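Local coordinates for protein EF-P arginine 32 rhamnosyl-transferase (Pseudomonas putida KT2440, PDB 5NV8) that belongs to the EarP family of rhamnosyltransferases, with a two-domain architecture consistent with the GT-B glycosyltransferase fold, and holds 2'-deoxy-thymidine-beta-L-rhamnose in this model, at residues E316-H321 and G336-W341; D328-A333 and W358-Q363; G167-R172 and F289-W294; G175-A180 and H364-G369. All coordinates share one frame; numbering follows the deposited sequence.

Contact 1: residues E316-H321 and G336-W341; sequences EAFLAH and GLWRAW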
loop_
_atom_site.group_PDB
_atom_site.type_symbol
_atom_site.label_atom_id
_atom_site.label_comp_id
_atom_site.label_asym_id
_atom_site.label_seq_id
_atom_site.Cartn_x
_atom_site.Cartn_y
_atom_site.Cartn_z
ATOM N N GLU A 316 -8.847 5.323 -13.430
ATOM C CA GLU A 316 -8.609 6.615 -14.068
ATOM C C GLU A 316 -9.089 7.777 -13.204
ATOM O O GLU A 316 -8.545 8.885 -13.302
ATOM C CB GLU A 316 -9.264 6.652 -15.452
ATOM C CG GLU A 316 -9.077 5.370 -16.276
ATOM C CD GLU A 316 -7.851 5.411 -17.187
ATOM O OE1 GLU A 316 -7.236 6.490 -17.335
ATOM O OE2 GLU A 316 -7.500 4.357 -17.762
ATOM N N ALA A 317 -10.091 7.552 -12.347
ATOM C CA ALA A 317 -10.486 8.601 -11.415
ATOM C C ALA A 317 -9.377 8.888 -10.415
ATOM O O ALA A 317 -9.254 10.020 -9.936
ATOM C CB ALA A 317 -11.783 8.232 -10.689
ATOM N N PHE A 318 -8.545 7.891 -10.101
ATOM C CA PHE A 318 -7.398 8.162 -9.242
ATOM C C PHE A 318 -6.329 8.959 -9.982
ATOM O O PHE A 318 -5.713 9.865 -9.409
ATOM C CB PHE A 318 -6.807 6.862 -8.703
ATOM C CG PHE A 318 -5.539 7.070 -7.936
ATOM C CD1 PHE A 318 -5.542 7.835 -6.782
ATOM C CD2 PHE A 318 -4.343 6.542 -8.383
ATOM C CE1 PHE A 318 -4.379 8.052 -6.075
ATOM C CE2 PHE A 318 -3.174 6.758 -7.679
ATOM C CZ PHE A 318 -3.190 7.513 -6.525
ATOM N N LEU A 319 -6.097 8.645 -11.257
ATOM C CA LEU A 319 -5.030 9.317 -11.988
ATOM C C LEU A 319 -5.364 10.761 -12.327
ATOM O O LEU A 319 -4.445 11.539 -12.599
ATOM C CB LEU A 319 -4.708 8.572 -13.279
ATOM C CG LEU A 319 -4.278 7.114 -13.185
ATOM C CD1 LEU A 319 -4.592 6.435 -14.503
ATOM C CD2 LEU A 319 -2.798 7.009 -12.842
ATOM N N ALA A 320 -6.647 11.134 -12.333
ATOM C CA ALA A 320 -7.010 12.502 -12.687
ATOM C C ALA A 320 -6.362 13.507 -11.742
ATOM O O ALA A 320 -5.915 14.576 -12.175
ATOM C CB ALA A 320 -8.530 12.662 -12.693
ATOM N N HIS A 321 -6.293 13.182 -10.450
ATOM C CA HIS A 321 -5.558 14.010 -9.501
ATOM C C HIS A 321 -4.070 13.688 -9.477
ATOM O O HIS A 321 -3.250 14.592 -9.277
ATOM C CB HIS A 321 -6.118 13.845 -8.085
ATOM C CG HIS A 321 -7.604 13.681 -8.029
ATOM N ND1 HIS A 321 -8.228 12.470 -8.237
ATOM C CD2 HIS A 321 -8.589 14.574 -7.773
ATOM C CE1 HIS A 321 -9.535 12.625 -8.120
ATOM N NE2 HIS A 321 -9.781 13.892 -7.839
ATOM N N GLY A 336 0.542 5.195 -19.249
ATOM C CA GLY A 336 0.824 3.920 -19.881
ATOM C C GLY A 336 1.311 2.866 -18.909
ATOM O O GLY A 336 1.099 1.671 -19.129
ATOM N N LEU A 337 1.960 3.289 -17.822
ATOM C CA LEU A 337 2.452 2.339 -16.830
ATOM C C LEU A 337 1.309 1.746 -16.020
ATOM O O LEU A 337 1.226 0.526 -15.843
ATOM C CB LEU A 337 3.461 3.018 -15.899
ATOM C CG LEU A 337 4.224 2.089 -14.945
ATOM C CD1 LEU A 337 4.740 0.830 -15.645
ATOM C CD2 LEU A 337 5.349 2.829 -14.226
ATOM N N TRP A 338 0.422 2.597 -15.512
ATOM C CA TRP A 338 -0.613 2.144 -14.591
ATOM C C TRP A 338 -1.761 1.455 -15.319
ATOM O O TRP A 338 -2.322 0.478 -14.811
ATOM C CB TRP A 338 -1.118 3.329 -13.767
ATOM C CG TRP A 338 -0.177 3.734 -12.678
ATOM C CD1 TRP A 338 1.170 3.922 -12.783
ATOM C CD2 TRP A 338 -0.517 4.012 -11.315
ATOM N NE1 TRP A 338 1.692 4.294 -11.564
ATOM C CE2 TRP A 338 0.675 4.360 -10.649
ATOM C CE3 TRP A 338 -1.714 3.999 -10.595
ATOM C CZ2 TRP A 338 0.705 4.690 -9.296
ATOM C CZ3 TRP A 338 -1.682 4.327 -9.254
ATOM C CH2 TRP A 338 -0.481 4.667 -8.618
ATOM N N ARG A 339 -2.131 1.949 -16.504
ATOM C CA ARG A 339 -3.184 1.294 -17.274
ATOM C C ARG A 339 -2.748 -0.094 -17.726
ATOM O O ARG A 339 -3.556 -1.030 -17.738
ATOM C CB ARG A 339 -3.565 2.150 -18.481
ATOM C CG ARG A 339 -4.340 3.409 -18.133
ATOM C CD ARG A 339 -4.443 4.335 -19.334
ATOM N NE ARG A 339 -5.332 5.464 -19.080
ATOM C CZ ARG A 339 -5.471 6.504 -19.894
ATOM N NH1 ARG A 339 -4.776 6.560 -21.023
ATOM N NH2 ARG A 339 -6.305 7.487 -19.582
ATOM N N ALA A 340 -1.472 -0.247 -18.091
ATOM C CA ALA A 340 -0.979 -1.532 -18.577
ATOM C C ALA A 340 -1.063 -2.608 -17.500
ATOM O O ALA A 340 -1.437 -3.753 -17.785
ATOM C CB ALA A 340 0.456 -1.380 -19.074
ATOM N N TRP A 341 -0.720 -2.260 -16.259
ATOM C CA TRP A 341 -0.782 -3.196 -15.143
ATOM C C TRP A 341 -2.208 -3.596 -14.789
ATOM O O TRP A 341 -2.395 -4.569 -14.050
ATOM C CB TRP A 341 -0.088 -2.575 -13.924
ATOM C CG TRP A 341 0.262 -3.533 -12.816
ATOM C CD1 TRP A 341 -0.099 -3.427 -11.502
ATOM C CD2 TRP A 341 1.053 -4.726 -12.917
ATOM N NE1 TRP A 341 0.413 -4.479 -10.783
ATOM C CE2 TRP A 341 1.123 -5.292 -11.627
ATOM C CE3 TRP A 341 1.705 -5.372 -13.972
ATOM C CZ2 TRP A 341 1.817 -6.474 -11.365
ATOM C CZ3 TRP A 341 2.395 -6.545 -13.711
ATOM C CH2 TRP A 341 2.444 -7.083 -12.418
#
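E316 meets R339 at the partly exposed end of the contact, and the two chains cross at about a right angle. The bend in the glutamate at chi2 (-92°) carries its carboxylate to the side of the extended arginine, where a single oxygen takes two donors: OE1 of E316 lies 2.6 Å from NH2 and 2.8 Å from NE of R339. Both bonds belong to a salt bridge and lie in the guanidinium plane. A third, weak bond from NE of R339 to OE2 of E316 completes this side-on grip.

Helices 315-322 and 328-343 run antiparallel; the axes of segments 316-321 and 336-341 make 167° and come no closer than 11.3 Å, a gap that large side chains must span. F318 does so with one ring edge, its CE2 3.3 Å from CZ3 of W338. The planes are tilted by 27° but slid apart, so the rings barely overlap. F289 and W301 instead meet F318 edge-to-face, making the flat phenyl well suited to this aromatic cluster. L319 follows with its branched tip, CD2 lying 3.9 Å from CE3 of W338, while the indole reaches on to strand 299-302.

Contact 2: residues D328-A333 and W358-Q363; sequences DDADAA and WPELQQ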
loop_
_atom_site.group_PDB
_atom_site.type_symbol
_atom_site.label_atom_id
_atom_site.label_comp_id
_atom_site.label_asym_id
_atom_site.label_seq_id
_atom_site.Cartn_x
_atom_site.Cartn_y
_atom_site.Cartn_z
ATOM N N ASP A 328 4.355 16.502 -20.244
ATOM C CA ASP A 328 3.613 15.681 -21.197
ATOM C C ASP A 328 4.273 14.322 -21.398
ATOM O O ASP A 328 3.583 13.301 -21.512
ATOM C CB ASP A 328 3.481 16.420 -22.527
ATOM C CG ASP A 328 2.611 17.655 -22.417
ATOM O OD1 ASP A 328 1.422 17.517 -22.060
ATOM O OD2 ASP A 328 3.120 18.765 -22.680
ATOM N N ASP A 329 5.606 14.285 -21.443
ATOM C CA ASP A 329 6.293 13.008 -21.600
ATOM C C ASP A 329 6.195 12.168 -20.328
ATOM O O ASP A 329 6.077 10.940 -20.399
ATOM C CB ASP A 329 7.753 13.242 -21.990
ATOM C CG ASP A 329 7.914 13.635 -23.452
ATOM O OD1 ASP A 329 6.980 13.387 -24.245
ATOM O OD2 ASP A 329 8.979 14.185 -23.812
ATOM N N ALA A 330 6.232 12.811 -19.158
ATOM C CA ALA A 330 6.116 12.070 -17.905
ATOM C C ALA A 330 4.670 11.688 -17.611
ATOM O O ALA A 330 4.407 10.595 -17.098
ATOM C CB ALA A 330 6.696 12.886 -16.751
ATOM N N ASP A 331 3.726 12.582 -17.918
ATOM C CA ASP A 331 2.309 12.260 -17.774
ATOM C C ASP A 331 1.938 11.049 -18.621
ATOM O O ASP A 331 1.264 10.127 -18.148
ATOM C CB ASP A 331 1.464 13.478 -18.161
ATOM C CG ASP A 331 -0.013 13.290 -17.879
ATOM O OD1 ASP A 331 -0.670 12.515 -18.604
ATOM O OD2 ASP A 331 -0.524 13.934 -16.938
ATOM N N ALA A 332 2.387 11.030 -19.880
ATOM C CA ALA A 332 2.068 9.919 -20.772
ATOM C C ALA A 332 2.693 8.617 -20.286
ATOM O O ALA A 332 2.092 7.545 -20.419
ATOM C CB ALA A 332 2.535 10.234 -22.192
ATOM N N ALA A 333 3.901 8.690 -19.721
ATOM C CA ALA A 333 4.574 7.479 -19.268
ATOM C C ALA A 333 3.930 6.914 -18.009
ATOM O O ALA A 333 3.974 5.698 -17.785
ATOM C CB ALA A 333 6.057 7.761 -19.031
ATOM N N TRP A 358 12.613 8.997 -14.646
ATOM C CA TRP A 358 12.644 8.639 -13.230
ATOM C C TRP A 358 12.844 9.831 -12.300
ATOM O O TRP A 358 12.155 9.880 -11.264
ATOM C CB TRP A 358 13.713 7.570 -12.985
ATOM C CG TRP A 358 13.335 6.628 -11.895
ATOM C CD1 TRP A 358 13.900 6.537 -10.658
ATOM C CD2 TRP A 358 12.290 5.647 -11.934
ATOM N NE1 TRP A 358 13.275 5.557 -9.924
ATOM C CE2 TRP A 358 12.284 4.995 -10.686
ATOM C CE3 TRP A 358 11.362 5.256 -12.906
ATOM C CZ2 TRP A 358 11.387 3.971 -10.383
ATOM C CZ3 TRP A 358 10.471 4.238 -12.603
ATOM C CH2 TRP A 358 10.490 3.608 -11.351
ATOM N N PRO A 359 13.737 10.795 -12.569
ATOM C CA PRO A 359 13.815 11.966 -11.677
ATOM C C PRO A 359 12.502 12.721 -11.550
ATOM O O PRO A 359 12.166 13.191 -10.455
ATOM C CB PRO A 359 14.905 12.827 -12.331
ATOM C CG PRO A 359 15.767 11.851 -13.028
ATOM C CD PRO A 359 14.830 10.803 -13.562
ATOM N N GLU A 360 11.748 12.852 -12.644
ATOM C CA GLU A 360 10.444 13.502 -12.566
ATOM C C GLU A 360 9.461 12.675 -11.746
ATOM O O GLU A 360 8.701 13.225 -10.941
ATOM C CB GLU A 360 9.890 13.746 -13.972
ATOM C CG GLU A 360 10.058 15.170 -14.476
ATOM C CD GLU A 360 8.934 15.601 -15.402
ATOM O OE1 GLU A 360 8.898 15.140 -16.561
ATOM O OE2 GLU A 360 8.082 16.403 -14.968
ATOM N N LEU A 361 9.462 11.352 -11.934
ATOM C CA LEU A 361 8.529 10.504 -11.198
ATOM C C LEU A 361 8.900 10.418 -9.722
ATOM O O LEU A 361 8.015 10.354 -8.859
ATOM C CB LEU A 361 8.479 9.111 -11.826
ATOM C CG LEU A 361 8.048 9.050 -13.294
ATOM C CD1 LEU A 361 7.790 7.615 -13.724
ATOM C CD2 LEU A 361 6.818 9.909 -13.530
ATOM N N GLN A 362 10.201 10.413 -9.415
ATOM C CA GLN A 362 10.643 10.417 -8.023
ATOM C C GLN A 362 10.130 11.651 -7.288
ATOM O O GLN A 362 9.585 11.551 -6.182
ATOM C CB GLN A 362 12.171 10.360 -7.959
ATOM C CG GLN A 362 12.777 9.006 -8.283
ATOM C CD GLN A 362 14.275 8.977 -8.050
ATOM O OE1 GLN A 362 15.063 8.897 -8.995
ATOM N NE2 GLN A 362 14.678 9.045 -6.786
ATOM N N GLN A 363 10.310 12.830 -7.889
ATOM C CA GLN A 363 9.845 14.062 -7.260
ATOM C C GLN A 363 8.324 14.105 -7.187
ATOM O O GLN A 363 7.758 14.599 -6.206
ATOM C CB GLN A 363 10.386 15.272 -8.023
ATOM C CG GLN A 363 10.369 16.581 -7.240
ATOM C CD GLN A 363 11.540 16.718 -6.284
ATOM O OE1 GLN A 363 11.732 15.889 -5.396
ATOM N NE2 GLN A 363 12.330 17.770 -6.463
#
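E360 is turned toward A330 by an unusual set of torsions: chi1 of -101° sits well off a staggered position, and a bend at chi2 (-148°) then brings the carboxylate in front of the alanine methyl. L361, one residue on, has an ordinary leucine conformation with CG beside its backbone N (chi1 -59°), and this swings its CD2 methyl toward the same alanine.

The two helix starts, 328-333 and 358-363, come nearest at A330 and E360, whose CA atoms are 7.0 Å apart. A side chain as small as alanine's suits such an approach, because its one methyl is all that must fit between the backbones beside the glutamate and leucine. OE1 of E360 lies 3.2 Å from CB of A330, with CD of E360 at 3.8 Å from the same methyl. The leucine is a looser neighbour, its CD2 4.4 Å from CB of A330. These are two helices of the carboxy-terminal helical region, each touching the other near its first turns.

No hydrogen bond joins the two segments. The polar end of E360 is instead held by S327, directly before helix 328-343, whose OG bonds to OE1. The carboxylate therefore rests against a methyl on one partner and gains its polar satisfaction from the residue beside it; its place near a helix amino terminus would probably favour the charged form.

Contact 3: residues G167-R172 and F289-W294; sequences GSLLAR and FVRAQW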
loop_
_atom_site.group_PDB
_atom_site.type_symbol
_atom_site.label_atom_id
_atom_site.label_comp_id
_atom_site.label_asym_id
_atom_site.label_seq_id
_atom_site.Cartn_x
_atom_site.Cartn_y
_atom_site.Cartn_z
ATOM N N GLY A 167 -0.094 9.998 13.156
ATOM C CA GLY A 167 0.479 11.310 13.417
ATOM C C GLY A 167 1.978 11.392 13.196
ATOM O O GLY A 167 2.481 12.411 12.715
ATOM N N SER A 168 2.714 10.329 13.530
ATOM C CA SER A 168 4.170 10.339 13.438
ATOM C C SER A 168 4.698 9.501 12.276
ATOM O O SER A 168 5.888 9.178 12.245
ATOM C CB SER A 168 4.788 9.856 14.750
ATOM O OG SER A 168 4.565 8.468 14.936
ATOM N N LEU A 169 3.842 9.149 11.316
ATOM C CA LEU A 169 4.268 8.258 10.242
ATOM C C LEU A 169 5.308 8.922 9.346
ATOM O O LEU A 169 6.382 8.359 9.103
ATOM C CB LEU A 169 3.061 7.809 9.420
ATOM C CG LEU A 169 3.398 6.882 8.252
ATOM C CD1 LEU A 169 4.031 5.605 8.769
ATOM C CD2 LEU A 169 2.154 6.575 7.434
ATOM N N LEU A 170 4.998 10.119 8.837
ATOM C CA LEU A 170 5.934 10.817 7.961
ATOM C C LEU A 170 7.266 11.066 8.661
ATOM O O LEU A 170 8.331 10.930 8.048
ATOM C CB LEU A 170 5.325 12.135 7.484
ATOM C CG LEU A 170 4.124 12.063 6.536
ATOM C CD1 LEU A 170 4.003 13.355 5.746
ATOM C CD2 LEU A 170 4.221 10.867 5.601
ATOM N N ALA A 171 7.225 11.420 9.948
ATOM C CA ALA A 171 8.465 11.629 10.690
ATOM C C ALA A 171 9.241 10.326 10.850
ATOM O O ALA A 171 10.469 10.310 10.709
ATOM C CB ALA A 171 8.167 12.250 12.055
ATOM N N ARG A 172 8.544 9.225 11.148
ATOM C CA ARG A 172 9.213 7.930 11.244
ATOM C C ARG A 172 9.753 7.480 9.894
ATOM O O ARG A 172 10.747 6.747 9.838
ATOM C CB ARG A 172 8.257 6.877 11.806
ATOM C CG ARG A 172 7.974 7.015 13.296
ATOM C CD ARG A 172 7.121 5.865 13.814
ATOM N NE ARG A 172 5.695 6.109 13.617
ATOM C CZ ARG A 172 4.957 5.505 12.690
ATOM N NH1 ARG A 172 5.511 4.620 11.872
ATOM N NH2 ARG A 172 3.663 5.788 12.578
ATOM N N PHE A 289 -2.193 0.355 -0.918
ATOM C CA PHE A 289 -2.285 1.438 -1.892
ATOM C C PHE A 289 -1.960 2.785 -1.250
ATOM O O PHE A 289 -1.195 3.582 -1.807
ATOM C CB PHE A 289 -3.688 1.441 -2.504
ATOM C CG PHE A 289 -3.947 2.585 -3.433
ATOM C CD1 PHE A 289 -3.024 2.935 -4.403
ATOM C CD2 PHE A 289 -5.127 3.305 -3.346
ATOM C CE1 PHE A 289 -3.268 3.988 -5.261
ATOM C CE2 PHE A 289 -5.376 4.360 -4.200
ATOM C CZ PHE A 289 -4.445 4.701 -5.160
ATOM N N VAL A 290 -2.522 3.048 -0.069
ATOM C CA VAL A 290 -2.291 4.323 0.606
ATOM C C VAL A 290 -0.954 4.318 1.341
ATOM O O VAL A 290 -0.241 5.330 1.365
ATOM C CB VAL A 290 -3.462 4.630 1.559
ATOM C CG1 VAL A 290 -3.165 5.867 2.393
ATOM C CG2 VAL A 290 -4.752 4.804 0.775
ATOM N N ARG A 291 -0.595 3.188 1.955
ATOM C CA ARG A 291 0.689 3.090 2.642
ATOM C C ARG A 291 1.846 3.433 1.710
ATOM O O ARG A 291 2.800 4.107 2.116
ATOM C CB ARG A 291 0.866 1.687 3.216
ATOM C CG ARG A 291 -0.044 1.388 4.390
ATOM C CD ARG A 291 0.523 1.987 5.657
ATOM N NE ARG A 291 -0.278 3.101 6.142
ATOM C CZ ARG A 291 -0.046 3.739 7.281
ATOM N NH1 ARG A 291 0.969 3.373 8.054
ATOM N NH2 ARG A 291 -0.831 4.743 7.649
ATOM N N ALA A 292 1.780 2.981 0.457
ATOM C CA ALA A 292 2.843 3.294 -0.491
ATOM C C ALA A 292 2.830 4.764 -0.884
ATOM O O ALA A 292 3.873 5.312 -1.257
ATOM C CB ALA A 292 2.725 2.407 -1.731
ATOM N N GLN A 293 1.665 5.416 -0.815
ATOM C CA GLN A 293 1.613 6.849 -1.084
ATOM C C GLN A 293 2.332 7.635 0.007
ATOM O O GLN A 293 3.057 8.592 -0.287
ATOM C CB GLN A 293 0.158 7.307 -1.232
ATOM C CG GLN A 293 -0.539 6.763 -2.480
ATOM C CD GLN A 293 -2.009 7.148 -2.570
ATOM O OE1 GLN A 293 -2.346 8.317 -2.755
ATOM N NE2 GLN A 293 -2.889 6.162 -2.441
ATOM N N TRP A 294 2.152 7.239 1.271
ATOM C CA TRP A 294 2.917 7.843 2.356
ATOM C C TRP A 294 4.399 7.505 2.274
ATOM O O TRP A 294 5.223 8.274 2.778
ATOM C CB TRP A 294 2.369 7.406 3.718
ATOM C CG TRP A 294 0.899 7.693 3.936
ATOM C CD1 TRP A 294 -0.026 6.836 4.456
ATOM C CD2 TRP A 294 0.196 8.914 3.649
ATOM N NE1 TRP A 294 -1.257 7.442 4.511
ATOM C CE2 TRP A 294 -1.149 8.717 4.021
ATOM C CE3 TRP A 294 0.572 10.151 3.116
ATOM C CZ2 TRP A 294 -2.117 9.709 3.874
ATOM C CZ3 TRP A 294 -0.390 11.131 2.968
ATOM C CH2 TRP A 294 -1.719 10.905 3.347
#
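L169 points from helix 169-177 toward helix 287-295; chi1 of 179° sets CG beside the carbonyl carbon, and the fork at CG is carried to R291 and W294. CB and CG serve as the stalk. CD1 then approaches R291, 3.9 Å from its NH1. CD2, the other branch, settles over one face of the R291 guanidinium, 3.5 Å from NH1 and equally 3.5 Å from NH2, and at the same time packs 3.7 Å from CD1 of W294. A leucine suits the position because one methyl can lie on a flat cation and still touch the indole.

Next along the helix, L170 brings its CD2 to within 4.0 Å of the backbone O of W294. The indole is fixed from outside these segments, its NE1 hydrogen-bonded to L164 O.

R291 is bent at chi2 and chi3, and its charge is met by a salt bridge from NH2 to OE1 of E166, while the leucine lies across a face. The side chain comes near 2'-deoxy-thymidine-beta-L-rhamnose. Helix 287-295 joins the parallel strands 280-284 and 299-302 in a beta-alpha-beta crossover, the building unit of a Rossmann-like domain, here packed beside the ligand pocket.

Contact 4: residues G175-A180 and H364-G369; sequences GFQQSA and HARLWG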
loop_
_atom_site.group_PDB
_atom_site.type_symbol
_atom_site.label_atom_id
_atom_site.label_comp_id
_atom_site.label_asym_id
_atom_site.label_seq_id
_atom_site.Cartn_x
_atom_site.Cartn_y
_atom_site.Cartn_z
ATOM N N GLY A 175 13.226 9.568 9.258
ATOM C CA GLY A 175 14.331 9.075 10.063
ATOM C C GLY A 175 14.841 7.721 9.605
ATOM O O GLY A 175 16.033 7.429 9.728
ATOM N N PHE A 176 13.951 6.882 9.074
ATOM C CA PHE A 176 14.370 5.578 8.568
ATOM C C PHE A 176 15.168 5.722 7.277
ATOM O O PHE A 176 16.240 5.124 7.127
ATOM C CB PHE A 176 13.144 4.688 8.353
ATOM C CG PHE A 176 13.469 3.323 7.813
ATOM C CD1 PHE A 176 13.744 2.273 8.671
ATOM C CD2 PHE A 176 13.494 3.091 6.449
ATOM C CE1 PHE A 176 14.040 1.017 8.177
ATOM C CE2 PHE A 176 13.792 1.840 5.950
ATOM C CZ PHE A 176 14.062 0.801 6.815
ATOM N N GLN A 177 14.660 6.516 6.330
ATOM C CA GLN A 177 15.306 6.666 5.032
ATOM C C GLN A 177 16.577 7.503 5.090
ATOM O O GLN A 177 17.353 7.481 4.127
ATOM C CB GLN A 177 14.330 7.286 4.030
ATOM C CG GLN A 177 13.091 6.447 3.777
ATOM C CD GLN A 177 12.145 7.082 2.770
ATOM O OE1 GLN A 177 11.992 8.305 2.724
ATOM N NE2 GLN A 177 11.507 6.251 1.955
ATOM N N GLN A 178 16.808 8.239 6.176
ATOM C CA GLN A 178 18.000 9.063 6.324
ATOM C C GLN A 178 19.086 8.389 7.150
ATOM O O GLN A 178 20.154 8.979 7.344
ATOM C CB GLN A 178 17.640 10.413 6.956
ATOM C CG GLN A 178 17.044 11.424 5.987
ATOM C CD GLN A 178 16.353 12.577 6.697
ATOM O OE1 GLN A 178 16.222 12.581 7.922
ATOM N NE2 GLN A 178 15.900 13.562 5.927
ATOM N N SER A 179 18.843 7.177 7.641
ATOM C CA SER A 179 19.818 6.420 8.415
ATOM C C SER A 179 20.269 5.226 7.587
ATOM O O SER A 179 19.462 4.345 7.269
ATOM C CB SER A 179 19.227 5.966 9.749
ATOM O OG SER A 179 18.983 7.071 10.602
ATOM N N ALA A 180 21.560 5.199 7.238
ATOM C CA ALA A 180 22.067 4.150 6.359
ATOM C C ALA A 180 22.126 2.801 7.060
ATOM O O ALA A 180 21.920 1.763 6.419
ATOM C CB ALA A 180 23.448 4.530 5.828
ATOM N N HIS A 364 7.648 13.581 -8.213
ATOM C CA HIS A 364 6.188 13.586 -8.226
ATOM C C HIS A 364 5.618 12.742 -7.092
ATOM O O HIS A 364 4.605 13.109 -6.483
ATOM C CB HIS A 364 5.679 13.083 -9.574
ATOM C CG HIS A 364 4.201 13.228 -9.752
ATOM N ND1 HIS A 364 3.606 14.431 -10.062
ATOM C CD2 HIS A 364 3.199 12.321 -9.667
ATOM C CE1 HIS A 364 2.300 14.260 -10.161
ATOM N NE2 HIS A 364 2.027 12.990 -9.924
ATOM N N ALA A 365 6.253 11.607 -6.793
ATOM C CA ALA A 365 5.766 10.752 -5.715
ATOM C C ALA A 365 5.942 11.418 -4.355
ATOM O O ALA A 365 5.081 11.285 -3.478
ATOM C CB ALA A 365 6.480 9.403 -5.754
ATOM N N ARG A 366 7.051 12.139 -4.159
ATOM C CA ARG A 366 7.249 12.870 -2.910
ATOM C C ARG A 366 6.226 13.988 -2.759
ATOM O O ARG A 366 5.663 14.182 -1.675
ATOM C CB ARG A 366 8.665 13.445 -2.849
ATOM C CG ARG A 366 9.774 12.415 -2.955
ATOM C CD ARG A 366 9.901 11.620 -1.668
ATOM N NE ARG A 366 10.099 12.485 -0.511
ATOM C CZ ARG A 366 10.521 12.058 0.674
ATOM N NH1 ARG A 366 10.790 10.774 0.860
ATOM N NH2 ARG A 366 10.675 12.917 1.674
ATOM N N LEU A 367 5.976 14.733 -3.838
ATOM C CA LEU A 367 5.066 15.870 -3.760
ATOM C C LEU A 367 3.629 15.433 -3.504
ATOM O O LEU A 367 2.870 16.164 -2.859
ATOM C CB LEU A 367 5.155 16.692 -5.046
ATOM C CG LEU A 367 6.456 17.478 -5.230
ATOM C CD1 LEU A 367 6.771 17.688 -6.706
ATOM C CD2 LEU A 367 6.379 18.809 -4.500
ATOM N N TRP A 368 3.234 14.256 -3.995
ATOM C CA TRP A 368 1.875 13.782 -3.746
ATOM C C TRP A 368 1.674 13.422 -2.279
ATOM O O TRP A 368 0.631 13.741 -1.695
ATOM C CB TRP A 368 1.559 12.579 -4.635
ATOM C CG TRP A 368 0.186 12.031 -4.389
ATOM C CD1 TRP A 368 -0.147 10.981 -3.582
ATOM C CD2 TRP A 368 -1.042 12.517 -4.942
ATOM N NE1 TRP A 368 -1.508 10.781 -3.603
ATOM C CE2 TRP A 368 -2.081 11.711 -4.430
ATOM C CE3 TRP A 368 -1.366 13.554 -5.823
ATOM C CZ2 TRP A 368 -3.417 11.907 -4.774
ATOM C CZ3 TRP A 368 -2.695 13.748 -6.161
ATOM C CH2 TRP A 368 -3.703 12.928 -5.639
ATOM N N GLY A 369 2.654 12.751 -1.671
ATOM C CA GLY A 369 2.533 12.407 -0.264
ATOM C C GLY A 369 2.465 13.629 0.631
ATOM O O GLY A 369 1.670 13.676 1.575
#
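Q177 and R366 alone join these two segments, their CA atoms 12.9 Å apart. Both leave their helices toward the other segment, and the amide oxygen reaches the edge of the guanidinium, burying just 46 Å² in all. The glutamine runs fully extended beyond CG (chi2 180°), while the arginine folds at chi2 and chi3, and the two slide past each other in opposite directions.

NH1 of R366 donates to OE1 of Q177 at 3.3 Å and 137°, a weak bond, although the oxygen lies in the guanidinium plane and the amide is turned only 25° from it. Both are helices around the Rossmann-like domain: 169-177, which ends at the glutamine, lies against helices 268-277 and 287-295, and 358-373, which carries R366, against W294 of helix 287-295.

The firmer side is the inner one. The amide of Q177 is anchored through NE2 to W276 O, which leaves its carbonyl for the arginine, and an uncharged glutamine can serve both partners. On helix 358-373, W368 faces inward, where its ring meets Y322 edge-to-face. R366, by contrast, is partly exposed, with R173 a like charge close to its NH2, and a long flexible chain fits that surface position.

Helices are shared along the chain: contacts 1 and 2 both use helix 328-343, contacts 2 and 4 helix 358-373, and contacts 3 and 4 helix 169-177. Contacts 3 and 4, with centres about 9 Å apart, are the most closely coupled; a probable hydrogen bond links OE1 of Q293 to NE1 of W368 at 2.7 Å. Contact 1 touches contact 3 through F318 CZ and F289 CZ, 3.4 Å apart, and contact 4 through H321 O and W368 CZ3, at 3.3 Å. Contact 3 comes close to the ligand, with the R291 side chain about 6 Å from 2'-deoxy-thymidine-beta-L-rhamnose, whereas the W338 side chain of contact 1 is about 13 Å away.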